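PDB 5YHY: zinc transport transcriptional regulator from Lactococcus lactis subsp. lactis, which probably binds DNA as a zinc-responsive MarR-family transcription factor that regulates zinc transport genes. Local coordinates for residues I25-S30 with E113-T118. The protein carries 1 engineered substitution. Numbering follows the deposited sequence.
Sequences ILLGKS and EKTLST. Engineered in segment 25-30: S30 (natural residue Cys).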
ATOM      1  N   ILE A  25       8.277  -0.381  -1.014  1.00 24.36           N
ATOM      2  CA  ILE A  25       8.060  -1.506  -0.115  1.00 22.08           C
ATOM      3  C   ILE A  25       9.365  -2.292   0.023  1.00 20.99           C
ATOM      4  O   ILE A  25       9.781  -2.998  -0.892  1.00 21.96           O
ATOM      5  CB  ILE A  25       6.940  -2.432  -0.625  1.00 23.47           C
ATOM      6  CG1 ILE A  25       5.610  -1.674  -0.709  1.00 28.60           C
ATOM      7  CG2 ILE A  25       6.799  -3.655   0.286  1.00 25.36           C
ATOM      8  CD1 ILE A  25       5.086  -1.232   0.624  1.00 33.32           C
ATOM      9  N   LEU A  26      10.014  -2.149   1.175  1.00 21.01           N
ATOM     10  CA  LEU A  26      11.274  -2.836   1.438  1.00 21.75           C
ATOM     11  C   LEU A  26      11.212  -3.511   2.794  1.00 22.42           C
ATOM     12  O   LEU A  26      10.721  -2.922   3.762  1.00 26.43           O
ATOM     13  CB  LEU A  26      12.443  -1.851   1.416  1.00 24.97           C
ATOM     14  CG  LEU A  26      12.725  -1.250   0.040  1.00 23.01           C
ATOM     15  CD1 LEU A  26      13.692  -0.076   0.161  1.00 25.28           C
ATOM     16  CD2 LEU A  26      13.272  -2.301  -0.909  1.00 22.79           C
ATOM     17  N   LEU A  27      11.717  -4.738   2.857  1.00 23.40           N
ATOM     18  CA  LEU A  27      11.742  -5.509   4.104  1.00 23.32           C
ATOM     19  C   LEU A  27      13.107  -5.469   4.758  1.00 28.23           C
ATOM     20  O   LEU A  27      14.104  -5.151   4.117  1.00 29.14           O
ATOM     21  CB  LEU A  27      11.396  -6.972   3.832  1.00 22.12           C
ATOM     22  CG  LEU A  27       9.967  -7.232   3.370  1.00 21.79           C
ATOM     23  CD1 LEU A  27       9.814  -8.673   2.874  1.00 26.30           C
ATOM     24  CD2 LEU A  27       8.994  -6.943   4.496  1.00 23.45           C
ATOM     25  N   GLY A  28      13.146  -5.827   6.039  1.00 31.35           N
ATOM     26  CA  GLY A  28      14.399  -5.923   6.767  1.00 30.74           C
ATOM     27  C   GLY A  28      14.998  -4.559   7.036  1.00 32.29           C
ATOM     28  O   GLY A  28      16.187  -4.434   7.339  1.00 32.43           O
ATOM     29  N   LYS A  29      14.169  -3.529   6.923  1.00 31.82           N
ATOM     30  CA  LYS A  29      14.622  -2.161   7.100  1.00 34.28           C
ATOM     31  C   LYS A  29      13.939  -1.542   8.316  1.00 41.37           C
ATOM     32  O   LYS A  29      12.728  -1.677   8.491  1.00 39.94           O
ATOM     33  CB  LYS A  29      14.288  -1.348   5.851  1.00 34.75           C
ATOM     34  CG  LYS A  29      14.665   0.116   5.930  1.00 38.52           C
ATOM     35  CD  LYS A  29      14.412   0.797   4.596  1.00 38.58           C
ATOM     36  CE  LYS A  29      14.703   2.287   4.673  1.00 44.54           C
ATOM     37  NZ  LYS A  29      14.538   2.961   3.353  1.00 48.81           N
ATOM     38  N   SER A  30      14.713  -0.871   9.163  1.00 39.60           N
ATOM     39  CA  SER A  30      14.131  -0.175  10.305  1.00 46.49           C
ATOM     40  C   SER A  30      13.439   1.113   9.868  1.00 54.44           C
ATOM     41  O   SER A  30      13.787   1.699   8.838  1.00 52.15           O
ATOM     42  CB  SER A  30      15.196   0.133  11.360  1.00 43.26           C
ATOM     43  OG  SER A  30      15.493  -1.018  12.124  1.00 41.90           O
ATOM     44  N   GLU A 113      18.030  -6.494  -1.721  1.00 22.96           N
ATOM     45  CA  GLU A 113      18.470  -7.881  -1.706  1.00 24.77           C
ATOM     46  C   GLU A 113      17.658  -8.700  -0.706  1.00 22.98           C
ATOM     47  O   GLU A 113      17.202  -9.798  -1.028  1.00 24.20           O
ATOM     48  CB  GLU A 113      19.956  -7.952  -1.371  1.00 27.25           C
ATOM     49  CG  GLU A 113      20.545  -9.346  -1.427  1.00 29.62           C
ATOM     50  CD  GLU A 113      22.011  -9.353  -1.028  1.00 37.50           C
ATOM     51  OE1 GLU A 113      22.313  -9.039   0.149  1.00 39.53           O
ATOM     52  OE2 GLU A 113      22.861  -9.658  -1.895  1.00 44.10           O
ATOM     53  N   LYS A 114      17.476  -8.147   0.492  1.00 20.71           N
ATOM     54  CA  LYS A 114      16.727  -8.803   1.572  1.00 22.24           C
ATOM     55  C   LYS A 114      15.277  -9.004   1.172  1.00 21.61           C
ATOM     56  O   LYS A 114      14.671 -10.049   1.431  1.00 21.71           O
ATOM     57  CB  LYS A 114      16.768  -7.943   2.840  1.00 25.54           C
ATOM     58  CG  LYS A 114      16.154  -8.626   4.053  1.00 24.36           C
ATOM     59  CD  LYS A 114      16.846  -9.966   4.254  1.00 25.34           C
ATOM     60  CE  LYS A 114      16.764 -10.434   5.680  1.00 27.82           C
ATOM     61  NZ  LYS A 114      17.479 -11.718   5.811  1.00 23.68           N
ATOM     62  N   THR A 115      14.720  -7.982   0.541  1.00 20.67           N
ATOM     63  CA  THR A 115      13.325  -8.004   0.139  1.00 19.60           C
ATOM     64  C   THR A 115      13.120  -9.078  -0.912  1.00 19.72           C
ATOM     65  O   THR A 115      12.225  -9.927  -0.790  1.00 19.22           O
ATOM     66  CB  THR A 115      12.901  -6.637  -0.407  1.00 19.38           C
ATOM     67  OG1 THR A 115      13.079  -5.660   0.626  1.00 21.11           O
ATOM     68  CG2 THR A 115      11.436  -6.645  -0.823  1.00 20.83           C
ATOM     69  N   LEU A 116      13.943  -9.041  -1.952  1.00 19.62           N
ATOM     70  CA  LEU A 116      13.806 -10.012  -3.030  1.00 22.18           C
ATOM     71  C   LEU A 116      14.060 -11.437  -2.557  1.00 22.18           C
ATOM     72  O   LEU A 116      13.329 -12.355  -2.934  1.00 22.24           O
ATOM     73  CB  LEU A 116      14.705  -9.644  -4.212  1.00 22.51           C
ATOM     74  CG  LEU A 116      14.159  -8.453  -5.013  1.00 30.33           C
ATOM     75  CD1 LEU A 116      15.163  -7.985  -6.062  1.00 36.34           C
ATOM     76  CD2 LEU A 116      12.800  -8.783  -5.664  1.00 32.64           C
ATOM     77  N   SER A 117      15.062 -11.624  -1.697  1.00 22.56           N
ATOM     78  CA  SER A 117      15.359 -12.963  -1.195  1.00 23.08           C
ATOM     79  C   SER A 117      14.192 -13.493  -0.353  1.00 20.18           C
ATOM     80  O   SER A 117      13.886 -14.682  -0.382  1.00 23.14           O
ATOM     81  CB  SER A 117      16.679 -12.991  -0.409  1.00 25.76           C
ATOM     82  OG  SER A 117      16.564 -12.341   0.840  1.00 31.06           O
ATOM     83  N   THR A 118      13.531 -12.603   0.380  1.00 19.41           N
ATOM     84  CA  THR A 118      12.366 -13.003   1.157  1.00 19.33           C
ATOM     85  C   THR A 118      11.250 -13.513   0.244  1.00 19.56           C
ATOM     86  O   THR A 118      10.617 -14.540   0.523  1.00 21.38           O
ATOM     87  CB  THR A 118      11.852 -11.837   2.029  1.00 21.76           C
ATOM     88  OG1 THR A 118      12.874 -11.452   2.960  1.00 22.37           O
ATOM     89  CG2 THR A 118      10.590 -12.243   2.797  1.00 21.03           C
TER
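The hydroxyl of T115 reaches out from helix 102-123 to meet the backbone of the loop at L27. L27 N donates to T115 OG1 over 2.8 Å, and the bond is nearly straight at 167°. T115 OG1 in turn gives its proton to the carbonyl of H111 one turn back, so two bonds grip the hydroxyl and fix its rotation. With CG2 anti to the backbone N, the methyl of T115 sits alongside the loop, where it is 4.0 Å from I25 O. L26 crosses T115 at about a right angle and brings CD2 to 3.7 Å from OG1.

L27 completes the tight part: its CD1 lies 3.7 Å from T118 CG2, while F18 of the same chain and F145 of the second subunit pack on its side chain too. T118 OG1 is turned back to donate to K114 O (2.7 Å), leaving its methyl to meet the leucine.

The other side is loose and open to solvent. K114 lays only the start of its chain near the loop, CG 4.0 Å from L27 O, then bends at chi2 (55°) and carries its amine away. G28, without a side chain, passes with CA 4.2 Å from K114 CG.

L26 also packs against H108 and H112, ligands of the bound zinc. Through it, the loop between helices 4-19 and 38-49 borders the zinc site as it packs on helix 102-123 in this winged helix-turn-helix MarR fold.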